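Local coordinates for protein lipase (Rhizopus chinensis, PDB 6A0W) that probably hydrolyses the ester bonds of triacylglycerols, as a class 3 lipase of the alpha/beta-hydrolase fold, at residues Y73-K81 with F93-Y104; T226-H235 with F278-F288. All coordinates share one frame; numbering follows the deposited sequence.

Interaction 1 of 2, residues Y73-K81 with F93-Y104; sequences YVPDGKLIK and FILRSDAQKTIY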
loop_
_atom_site.group_PDB
_atom_site.type_symbol
_atom_site.label_atom_id
_atom_site.label_comp_id
_atom_site.label_asym_id
_atom_site.label_seq_id
_atom_site.Cartn_x
_atom_site.Cartn_y
_atom_site.Cartn_z
ATOM N N TYR A 73 5.659 -12.566 -11.407
ATOM C CA TYR A 73 4.285 -12.040 -11.337
ATOM C C TYR A 73 3.836 -11.281 -12.606
ATOM O O TYR A 73 2.661 -11.235 -12.924
ATOM C CB TYR A 73 4.058 -11.227 -10.052
ATOM C CG TYR A 73 4.183 -12.062 -8.789
ATOM C CD1 TYR A 73 3.190 -12.999 -8.450
ATOM C CD2 TYR A 73 5.324 -11.985 -7.965
ATOM C CE1 TYR A 73 3.316 -13.809 -7.334
ATOM C CE2 TYR A 73 5.461 -12.807 -6.849
ATOM C CZ TYR A 73 4.465 -13.727 -6.555
ATOM O OH TYR A 73 4.562 -14.537 -5.453
ATOM N N VAL A 74 4.762 -10.698 -13.343
ATOM C CA VAL A 74 4.416 -10.039 -14.598
ATOM C C VAL A 74 5.442 -10.388 -15.671
ATOM O O VAL A 74 6.293 -9.556 -16.028
ATOM C CB VAL A 74 4.357 -8.510 -14.478
ATOM C CG1 VAL A 74 3.568 -7.972 -15.662
ATOM C CG2 VAL A 74 3.725 -8.075 -13.162
ATOM N N PRO A 75 5.387 -11.643 -16.154
ATOM C CA PRO A 75 6.445 -12.128 -17.035
ATOM C C PRO A 75 6.556 -11.315 -18.311
ATOM O O PRO A 75 7.645 -11.139 -18.809
ATOM C CB PRO A 75 6.040 -13.579 -17.337
ATOM C CG PRO A 75 4.760 -13.832 -16.605
ATOM C CD PRO A 75 4.616 -12.751 -15.568
ATOM N N ASP A 76 5.452 -10.793 -18.830
ATOM C CA ASP A 76 5.508 -10.013 -20.062
ATOM C C ASP A 76 5.569 -8.512 -19.772
ATOM O O ASP A 76 5.415 -7.690 -20.681
ATOM C CB ASP A 76 4.295 -10.337 -20.938
ATOM C CG ASP A 76 3.042 -9.559 -20.527
ATOM O OD1 ASP A 76 2.830 -9.280 -19.311
ATOM O OD2 ASP A 76 2.243 -9.253 -21.428
ATOM N N GLY A 77 5.911 -8.136 -18.544
ATOM C CA GLY A 77 5.948 -6.725 -18.182
ATOM C C GLY A 77 6.873 -5.889 -19.055
ATOM O O GLY A 77 7.979 -6.308 -19.368
ATOM N N LYS A 78 6.442 -4.663 -19.344
ATOM C CA LYS A 78 7.253 -3.608 -19.973
ATOM C C LYS A 78 7.264 -2.344 -19.129
ATOM O O LYS A 78 6.221 -1.723 -18.859
ATOM C CB LYS A 78 6.670 -3.218 -21.340
ATOM C CG LYS A 78 7.368 -3.821 -22.541
ATOM C CD LYS A 78 6.618 -5.020 -23.113
ATOM C CE LYS A 78 5.908 -4.669 -24.416
ATOM N NZ LYS A 78 4.667 -5.478 -24.591
ATOM N N LEU A 79 8.444 -1.941 -18.711
ATOM C CA LEU A 79 8.602 -0.730 -17.938
ATOM C C LEU A 79 8.378 0.447 -18.874
ATOM O O LEU A 79 9.018 0.541 -19.894
ATOM C CB LEU A 79 10.014 -0.627 -17.376
ATOM C CG LEU A 79 10.163 -1.254 -15.999
ATOM C CD1 LEU A 79 11.657 -1.257 -15.676
ATOM C CD2 LEU A 79 9.336 -0.515 -14.937
ATOM N N ILE A 80 7.514 1.365 -18.489
ATOM C CA ILE A 80 7.248 2.546 -19.297
ATOM C C ILE A 80 8.046 3.709 -18.751
ATOM O O ILE A 80 8.639 4.438 -19.514
ATOM C CB ILE A 80 5.740 2.890 -19.294
ATOM C CG1 ILE A 80 4.915 1.658 -19.674
ATOM C CG2 ILE A 80 5.428 4.039 -20.256
ATOM C CD1 ILE A 80 5.334 1.016 -20.980
ATOM N N LYS A 81 8.220 3.781 -17.435
ATOM C CA LYS A 81 8.877 4.923 -16.841
ATOM C C LYS A 81 9.239 4.563 -15.426
ATOM O O LYS A 81 8.438 3.943 -14.754
ATOM C CB LYS A 81 7.886 6.090 -16.799
ATOM C CG LYS A 81 8.430 7.393 -16.208
ATOM C CD LYS A 81 8.974 8.260 -17.325
ATOM C CE LYS A 81 9.661 9.523 -16.833
ATOM N NZ LYS A 81 8.749 10.472 -16.141
ATOM N N PHE A 93 7.412 3.378 -10.486
ATOM C CA PHE A 93 7.429 3.037 -11.873
ATOM C C PHE A 93 6.028 2.855 -12.424
ATOM O O PHE A 93 5.081 2.645 -11.676
ATOM C CB PHE A 93 8.276 1.784 -12.119
ATOM C CG PHE A 93 7.747 0.520 -11.490
ATOM C CD1 PHE A 93 6.829 -0.272 -12.168
ATOM C CD2 PHE A 93 8.364 -0.017 -10.373
ATOM C CE1 PHE A 93 6.386 -1.464 -11.615
ATOM C CE2 PHE A 93 7.954 -1.230 -9.828
ATOM C CZ PHE A 93 6.976 -1.969 -10.468
ATOM N N ILE A 94 5.945 2.845 -13.756
ATOM C CA ILE A 94 4.760 2.497 -14.473
ATOM C C ILE A 94 5.217 1.327 -15.322
ATOM O O ILE A 94 6.229 1.416 -16.017
ATOM C CB ILE A 94 4.337 3.613 -15.466
ATOM C CG1 ILE A 94 4.119 4.958 -14.769
ATOM C CG2 ILE A 94 3.151 3.167 -16.295
ATOM C CD1 ILE A 94 3.216 4.867 -13.597
ATOM N N LEU A 95 4.360 0.327 -15.402
ATOM C CA LEU A 95 4.625 -0.909 -16.098
ATOM C C LEU A 95 3.337 -1.329 -16.797
ATOM O O LEU A 95 2.243 -1.220 -16.244
ATOM C CB LEU A 95 5.023 -1.980 -15.077
ATOM C CG LEU A 95 5.304 -3.386 -15.609
ATOM C CD1 LEU A 95 6.780 -3.446 -15.989
ATOM C CD2 LEU A 95 4.996 -4.386 -14.494
ATOM N N ARG A 96 3.468 -1.873 -17.999
ATOM C CA ARG A 96 2.326 -2.392 -18.704
ATOM C C ARG A 96 2.509 -3.888 -18.983
ATOM O O ARG A 96 3.587 -4.331 -19.432
ATOM C CB ARG A 96 2.121 -1.632 -20.017
ATOM C CG ARG A 96 0.778 -1.940 -20.646
ATOM C CD ARG A 96 0.558 -1.206 -21.971
ATOM N NE ARG A 96 1.207 -1.924 -23.042
ATOM C CZ ARG A 96 2.388 -1.621 -23.583
ATOM N NH1 ARG A 96 2.984 -0.460 -23.361
ATOM N NH2 ARG A 96 2.937 -2.489 -24.419
ATOM N N SER A 97 1.432 -4.629 -18.741
ATOM C CA SER A 97 1.275 -6.012 -19.166
ATOM C C SER A 97 0.148 -6.066 -20.193
ATOM O O SER A 97 -1.038 -5.902 -19.855
ATOM C CB SER A 97 0.893 -6.892 -17.947
ATOM O OG SER A 97 0.605 -8.239 -18.338
ATOM N N ASP A 98 0.474 -6.489 -21.392
ATOM C CA ASP A 98 -0.529 -6.668 -22.395
ATOM C C ASP A 98 -1.277 -7.940 -22.112
ATOM O O ASP A 98 -2.452 -8.003 -22.273
ATOM C CB ASP A 98 0.075 -6.687 -23.776
ATOM C CG ASP A 98 0.584 -5.353 -24.173
ATOM O OD1 ASP A 98 -0.073 -4.371 -23.901
ATOM O OD2 ASP A 98 1.654 -5.282 -24.729
ATOM N N ALA A 99 -0.573 -8.940 -21.635
ATOM C CA ALA A 99 -1.186 -10.246 -21.321
ATOM C C ALA A 99 -2.246 -10.085 -20.233
ATOM O O ALA A 99 -3.280 -10.698 -20.349
ATOM C CB ALA A 99 -0.118 -11.204 -20.888
ATOM N N GLN A 100 -2.003 -9.268 -19.238
ATOM C CA GLN A 100 -2.977 -9.096 -18.139
ATOM C C GLN A 100 -3.846 -7.866 -18.390
ATOM O O GLN A 100 -4.681 -7.597 -17.552
ATOM C CB GLN A 100 -2.233 -8.963 -16.814
ATOM C CG GLN A 100 -1.134 -9.992 -16.637
ATOM C CD GLN A 100 -0.706 -10.211 -15.209
ATOM O OE1 GLN A 100 0.446 -10.487 -14.930
ATOM N NE2 GLN A 100 -1.651 -10.128 -14.293
ATOM N N LYS A 101 -3.639 -7.169 -19.495
ATOM C CA LYS A 101 -4.382 -5.929 -19.836
ATOM C C LYS A 101 -4.372 -4.996 -18.623
ATOM O O LYS A 101 -5.427 -4.542 -18.230
ATOM C CB LYS A 101 -5.797 -6.271 -20.300
ATOM C CG LYS A 101 -5.872 -6.948 -21.657
ATOM C CD LYS A 101 -7.271 -7.294 -22.080
ATOM C CE LYS A 101 -7.760 -6.461 -23.245
ATOM N NZ LYS A 101 -9.238 -6.384 -23.317
ATOM N N THR A 102 -3.207 -4.712 -18.082
ATOM C CA THR A 102 -3.107 -3.896 -16.859
ATOM C C THR A 102 -2.005 -2.848 -16.999
ATOM O O THR A 102 -0.973 -3.151 -17.587
ATOM C CB THR A 102 -2.789 -4.790 -15.646
ATOM O OG1 THR A 102 -3.802 -5.760 -15.431
ATOM C CG2 THR A 102 -2.580 -4.036 -14.355
ATOM N N ILE A 103 -2.269 -1.658 -16.527
ATOM C CA ILE A 103 -1.225 -0.615 -16.406
ATOM C C ILE A 103 -0.923 -0.532 -14.911
ATOM O O ILE A 103 -1.833 -0.234 -14.149
ATOM C CB ILE A 103 -1.693 0.739 -16.955
ATOM C CG1 ILE A 103 -2.028 0.663 -18.444
ATOM C CG2 ILE A 103 -0.657 1.797 -16.659
ATOM C CD1 ILE A 103 -2.987 1.710 -18.907
ATOM N N TYR A 104 0.286 -0.812 -14.516
ATOM C CA TYR A 104 0.637 -0.795 -13.083
ATOM C C TYR A 104 1.323 0.518 -12.721
ATOM O O TYR A 104 2.173 0.963 -13.447
ATOM C CB TYR A 104 1.621 -1.916 -12.759
ATOM C CG TYR A 104 1.126 -3.327 -12.924
ATOM C CD1 TYR A 104 1.256 -3.996 -14.120
ATOM C CD2 TYR A 104 0.560 -4.004 -11.865
ATOM C CE1 TYR A 104 0.827 -5.298 -14.262
ATOM C CE2 TYR A 104 0.116 -5.302 -11.989
ATOM C CZ TYR A 104 0.260 -5.955 -13.193
ATOM O OH TYR A 104 -0.181 -7.232 -13.315
HETATM O O HOH W 1 3.412 -6.004 -21.916
#
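D76 reaches across to the end of strand 93-97 and the turn after it, and holds both with its carboxylate oxygens. S97 OG donates to D76 OD1 at 2.6 Å, on its syn lone pair, and A99 N donates to D76 OD2 at 2.8 Å, tilted from the carboxylate plane. With CG set between the backbone N and the carbonyl carbon (chi1 82°), the carboxylate turns OD1 to the hydroxyl and OD2 to the amide; S97 OG accepts from Q100 N, an ST motif. R96 grips D98 side-on, NE to OD1 and NH2 to OD2, both acceptors lying in the guanidinium plane. K78, its chain bent at three torsions, runs beside R96 and brings NZ to D98 OD2 at 3.0 Å, on the anti side, well out of the carboxylate plane and from the same face as R96 NH2. The shared carboxylate probably offsets the closeness of the two cations; D98 OD1 also bonds Y164 OH. The strands pair antiparallel until I80 and K81 both face I94 in a classic beta bulge. On the face carrying L79 and L95, L95 CD2 packs on V74 CG1 at 4.0 Å, and L79 CD2 meets F93 CD1 at 3.7 Å. The hairpin forms one margin of the large mixed sheet, flanked by strand 102-108; helix 137-160 covers I80 and I94, and helix 38-53 touches F93 and Y104.

Interaction 2 of 2, residues T226-H235 with F278-F288; sequences TVHKRDIVPH and FTSIADHLTYF. With SO4 (sulfate ion), chain C.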
loop_
_atom_site.group_PDB
_atom_site.type_symbol
_atom_site.label_atom_id
_atom_site.label_comp_id
_atom_site.label_asym_id
_atom_site.label_seq_id
_atom_site.Cartn_x
_atom_site.Cartn_y
_atom_site.Cartn_z
ATOM N N THR A 226 -3.801 -5.064 2.723
ATOM C CA THR A 226 -3.283 -6.309 3.274
ATOM C C THR A 226 -2.300 -6.046 4.407
ATOM O O THR A 226 -1.528 -5.081 4.370
ATOM C CB THR A 226 -2.667 -7.186 2.195
ATOM O OG1 THR A 226 -3.665 -7.487 1.218
ATOM C CG2 THR A 226 -2.097 -8.497 2.820
ATOM N N VAL A 227 -2.542 -6.723 5.524
ATOM C CA VAL A 227 -1.702 -6.634 6.692
ATOM C C VAL A 227 -1.226 -7.975 7.219
ATOM O O VAL A 227 -1.981 -8.946 7.225
ATOM C CB VAL A 227 -2.163 -5.624 7.754
ATOM C CG1 VAL A 227 -3.365 -4.809 7.389
ATOM C CG2 VAL A 227 -2.036 -6.042 9.186
ATOM N N HIS A 228 0.092 -8.060 7.371
ATOM C CA HIS A 228 0.805 -9.301 7.712
ATOM C C HIS A 228 1.011 -9.433 9.199
ATOM O O HIS A 228 1.800 -8.699 9.851
ATOM C CB HIS A 228 2.146 -9.407 7.011
ATOM C CG HIS A 228 2.910 -10.656 7.358
ATOM N ND1 HIS A 228 4.103 -10.628 8.051
ATOM C CD2 HIS A 228 2.682 -11.962 7.050
ATOM C CE1 HIS A 228 4.599 -11.854 8.112
ATOM N NE2 HIS A 228 3.736 -12.688 7.557
ATOM N N LYS A 229 0.232 -10.366 9.740
ATOM C CA LYS A 229 0.274 -10.698 11.151
ATOM C C LYS A 229 0.377 -9.477 12.050
ATOM O O LYS A 229 -0.596 -8.723 12.164
ATOM C CB LYS A 229 1.412 -11.687 11.391
ATOM C CG LYS A 229 1.245 -12.998 10.645
ATOM C CD LYS A 229 2.362 -13.991 10.912
ATOM C CE LYS A 229 2.311 -15.080 9.877
ATOM N NZ LYS A 229 3.331 -16.109 10.110
ATOM N N ARG A 230 1.519 -9.305 12.727
ATOM C CA ARG A 230 1.670 -8.276 13.753
ATOM C C ARG A 230 2.406 -7.009 13.245
ATOM O O ARG A 230 2.877 -6.205 14.048
ATOM C CB ARG A 230 2.472 -8.824 14.952
ATOM C CG ARG A 230 1.817 -9.964 15.707
ATOM C CD ARG A 230 2.754 -10.548 16.762
ATOM N NE ARG A 230 2.197 -11.733 17.418
ATOM C CZ ARG A 230 1.276 -11.681 18.378
ATOM N NH1 ARG A 230 0.760 -10.527 18.763
ATOM N NH2 ARG A 230 0.844 -12.802 18.938
ATOM N N ASP A 231 2.511 -6.848 11.934
ATOM C CA ASP A 231 3.177 -5.672 11.318
ATOM C C ASP A 231 2.741 -4.392 11.984
ATOM O O ASP A 231 1.544 -4.080 12.048
ATOM C CB ASP A 231 2.860 -5.673 9.808
ATOM C CG ASP A 231 3.451 -4.495 9.063
ATOM O OD1 ASP A 231 4.184 -3.719 9.704
ATOM O OD2 ASP A 231 3.241 -4.419 7.818
ATOM N N ILE A 232 3.703 -3.667 12.556
ATOM C CA ILE A 232 3.399 -2.392 13.224
ATOM C C ILE A 232 2.852 -1.303 12.303
ATOM O O ILE A 232 2.107 -0.418 12.730
ATOM C CB ILE A 232 4.617 -1.850 13.967
ATOM C CG1 ILE A 232 4.224 -0.723 14.897
ATOM C CG2 ILE A 232 5.748 -1.452 13.030
ATOM C CD1 ILE A 232 5.334 -0.384 15.854
ATOM N N VAL A 233 3.248 -1.327 11.045
ATOM C CA VAL A 233 3.118 -0.106 10.256
ATOM C C VAL A 233 1.644 0.324 10.021
ATOM O O VAL A 233 1.331 1.538 9.951
ATOM C CB VAL A 233 3.930 -0.168 8.926
ATOM C CG1 VAL A 233 3.748 1.140 8.158
ATOM C CG2 VAL A 233 5.419 -0.316 9.213
ATOM N N PRO A 234 0.737 -0.656 9.856
ATOM C CA PRO A 234 -0.655 -0.254 9.671
ATOM C C PRO A 234 -1.313 0.327 10.908
ATOM O O PRO A 234 -2.509 0.671 10.880
ATOM C CB PRO A 234 -1.346 -1.560 9.238
ATOM C CG PRO A 234 -0.256 -2.291 8.493
ATOM C CD PRO A 234 1.013 -1.981 9.237
ATOM N N HIS A 235 -0.564 0.339 11.997
ATOM C CA HIS A 235 -1.048 0.866 13.249
ATOM C C HIS A 235 -0.419 2.206 13.595
ATOM O O HIS A 235 -0.563 2.658 14.729
ATOM C CB HIS A 235 -0.793 -0.149 14.381
ATOM C CG HIS A 235 -1.384 -1.491 14.095
ATOM N ND1 HIS A 235 -2.750 -1.690 14.082
ATOM C CD2 HIS A 235 -0.835 -2.601 13.545
ATOM C CE1 HIS A 235 -2.999 -2.921 13.650
ATOM N NE2 HIS A 235 -1.861 -3.488 13.294
ATOM N N PHE A 278 1.019 -5.587 20.654
ATOM C CA PHE A 278 2.080 -6.541 20.453
ATOM C C PHE A 278 2.366 -6.643 18.969
ATOM O O PHE A 278 2.018 -7.629 18.316
ATOM C CB PHE A 278 1.691 -7.907 21.054
ATOM C CG PHE A 278 1.380 -7.847 22.526
ATOM C CD1 PHE A 278 2.402 -7.720 23.452
ATOM C CD2 PHE A 278 0.078 -7.877 22.978
ATOM C CE1 PHE A 278 2.138 -7.664 24.801
ATOM C CE2 PHE A 278 -0.194 -7.798 24.327
ATOM C CZ PHE A 278 0.835 -7.697 25.239
ATOM N N THR A 279 3.086 -5.642 18.465
ATOM C CA THR A 279 3.395 -5.510 17.041
ATOM C C THR A 279 4.887 -5.696 16.803
ATOM O O THR A 279 5.642 -5.937 17.739
ATOM C CB THR A 279 2.995 -4.098 16.569
ATOM O OG1 THR A 279 3.526 -3.138 17.490
ATOM C CG2 THR A 279 1.471 -3.957 16.549
ATOM N N SER A 280 5.315 -5.639 15.544
ATOM C CA SER A 280 6.732 -5.759 15.234
ATOM C C SER A 280 7.030 -5.114 13.885
ATOM O O SER A 280 6.214 -5.167 12.972
ATOM C CB SER A 280 7.155 -7.218 15.207
ATOM O OG SER A 280 6.939 -7.836 13.956
ATOM N N ILE A 281 8.253 -4.628 13.723
ATOM C CA ILE A 281 8.715 -4.151 12.419
ATOM C C ILE A 281 9.114 -5.356 11.599
ATOM O O ILE A 281 8.982 -5.369 10.368
ATOM C CB ILE A 281 9.850 -3.081 12.560
ATOM C CG1 ILE A 281 10.186 -2.473 11.213
ATOM C CG2 ILE A 281 11.104 -3.670 13.153
ATOM C CD1 ILE A 281 9.188 -1.386 10.874
ATOM N N ALA A 282 9.520 -6.429 12.259
ATOM C CA ALA A 282 9.968 -7.608 11.496
ATOM C C ALA A 282 8.806 -8.111 10.632
ATOM O O ALA A 282 9.012 -8.581 9.524
ATOM C CB ALA A 282 10.430 -8.737 12.441
ATOM N N ASP A 283 7.584 -8.093 11.168
ATOM C CA ASP A 283 6.441 -8.581 10.396
ATOM C C ASP A 283 6.119 -7.718 9.159
ATOM O O ASP A 283 5.369 -8.175 8.301
ATOM C CB ASP A 283 5.203 -8.769 11.299
ATOM C CG ASP A 283 5.185 -10.149 11.986
ATOM O OD1 ASP A 283 5.986 -11.012 11.601
ATOM O OD2 ASP A 283 4.283 -10.427 12.776
ATOM N N HIS A 284 6.688 -6.503 9.063
ATOM C CA HIS A 284 6.472 -5.607 7.900
ATOM C C HIS A 284 7.151 -6.120 6.646
ATOM O O HIS A 284 6.790 -5.721 5.517
ATOM C CB HIS A 284 7.003 -4.220 8.249
ATOM C CG HIS A 284 6.707 -3.146 7.247
ATOM N ND1 HIS A 284 5.423 -2.785 6.897
ATOM C CD2 HIS A 284 7.516 -2.191 6.710
ATOM C CE1 HIS A 284 5.456 -1.655 6.206
ATOM N NE2 HIS A 284 6.716 -1.280 6.060
ATOM N N LEU A 285 8.108 -7.043 6.832
ATOM C CA LEU A 285 9.106 -7.353 5.804
ATOM C C LEU A 285 8.806 -8.521 4.902
ATOM O O LEU A 285 9.522 -8.731 3.913
ATOM C CB LEU A 285 10.500 -7.512 6.425
ATOM C CG LEU A 285 10.988 -6.357 7.317
ATOM C CD1 LEU A 285 12.432 -6.608 7.768
ATOM C CD2 LEU A 285 10.877 -4.992 6.623
ATOM N N THR A 286 7.729 -9.251 5.201
ATOM C CA THR A 286 7.341 -10.422 4.419
ATOM C C THR A 286 5.819 -10.482 4.303
ATOM O O THR A 286 5.111 -10.320 5.296
ATOM C CB THR A 286 7.843 -11.726 5.105
ATOM O OG1 THR A 286 9.200 -11.540 5.520
ATOM C CG2 THR A 286 7.802 -12.901 4.116
ATOM N N TYR A 287 5.335 -10.568 3.073
ATOM C CA TYR A 287 3.915 -10.673 2.782
ATOM C C TYR A 287 3.773 -11.825 1.798
ATOM O O TYR A 287 4.329 -11.783 0.691
ATOM C CB TYR A 287 3.367 -9.354 2.160
ATOM C CG TYR A 287 2.927 -8.364 3.237
ATOM C CD1 TYR A 287 3.855 -7.628 3.951
ATOM C CD2 TYR A 287 1.587 -8.129 3.502
ATOM C CE1 TYR A 287 3.461 -6.748 4.947
ATOM C CE2 TYR A 287 1.173 -7.251 4.515
ATOM C CZ TYR A 287 2.102 -6.550 5.219
ATOM O OH TYR A 287 1.723 -5.788 6.303
ATOM N N PHE A 288 3.015 -12.838 2.217
ATOM C CA PHE A 288 2.743 -14.044 1.429
ATOM C C PHE A 288 4.022 -14.763 1.037
ATOM O O PHE A 288 4.187 -15.138 -0.116
ATOM C CB PHE A 288 1.951 -13.701 0.155
ATOM C CG PHE A 288 0.641 -13.010 0.410
ATOM C CD1 PHE A 288 -0.426 -13.698 0.979
ATOM C CD2 PHE A 288 0.452 -11.685 0.023
ATOM C CE1 PHE A 288 -1.657 -13.094 1.160
ATOM C CE2 PHE A 288 -0.781 -11.074 0.211
ATOM C CZ PHE A 288 -1.851 -11.785 0.752
HETATM S S SO4 C . 3.718 -15.053 5.231
HETATM O O1 SO4 C . 4.991 -14.537 4.736
HETATM O O2 SO4 C . 3.844 -15.262 6.689
HETATM O O3 SO4 C . 3.404 -16.327 4.563
HETATM O O4 SO4 C . 2.655 -14.064 4.926
#
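D231 and H284 meet in what fits the Ser-His-Asp triad of an alpha/beta-hydrolase, with H284 NE2 hydrogen-bonded to S172 OG at the probable nucleophile elbow. H284 ND1 donates to D231 OD2 at 2.9 Å, nearly straight (169°) and in the imidazole plane. The same oxygen takes Y287 OH at 2.5 Å on its anti lone pair, so two donors pin this arm of the carboxylate, while OD1 closes an Asx turn with V233 N. Packing here is tight. V233 CG2 sits 3.3 Å from the centroid of the H284 ring, over its face, and H228 CB covers the Y287 ring in a like CH-pi contact. With H228 CG trans to its own amide nitrogen (chi1 179°), the imidazole extends past Y287, and ND1 donates in plane to a lone pair of D283 O. R230 is buried as well, NH1 bonding F278 O at 3.2 Å and NH2 bonding P17 O. The looser side is partly exposed: the F278 ring leads away, and K229 swings its amine off to E254. At the opposite end, a sulfate, probably from the crystallisation liquor, is held by the backbone N of F288 and of G289 and by H228, whose NE2 donates to SO4 O2 at 2.7 Å.

How the interactions relate
Both contacts reach the same large mixed sheet, interaction 2 through strand 223-228, but they lie on opposite sides of the chain's centre, their own centres about 27 Å apart. Interaction 1 is the hairpin at one margin; interaction 2 starts further across the sheet, where the loop carrying the probable triad aspartate meets the one carrying the histidine. At their nearest atoms they come within about 5 Å without touching. Helix 38-53 spans the two, touching F93 and Y104 of the first and T226 and F288 of the second. Two of the three probable triad residues, D231 and H284, come from interaction 2; S172 comes from outside both contacts. The sulfate sits apart from the triad, against H228 and F288.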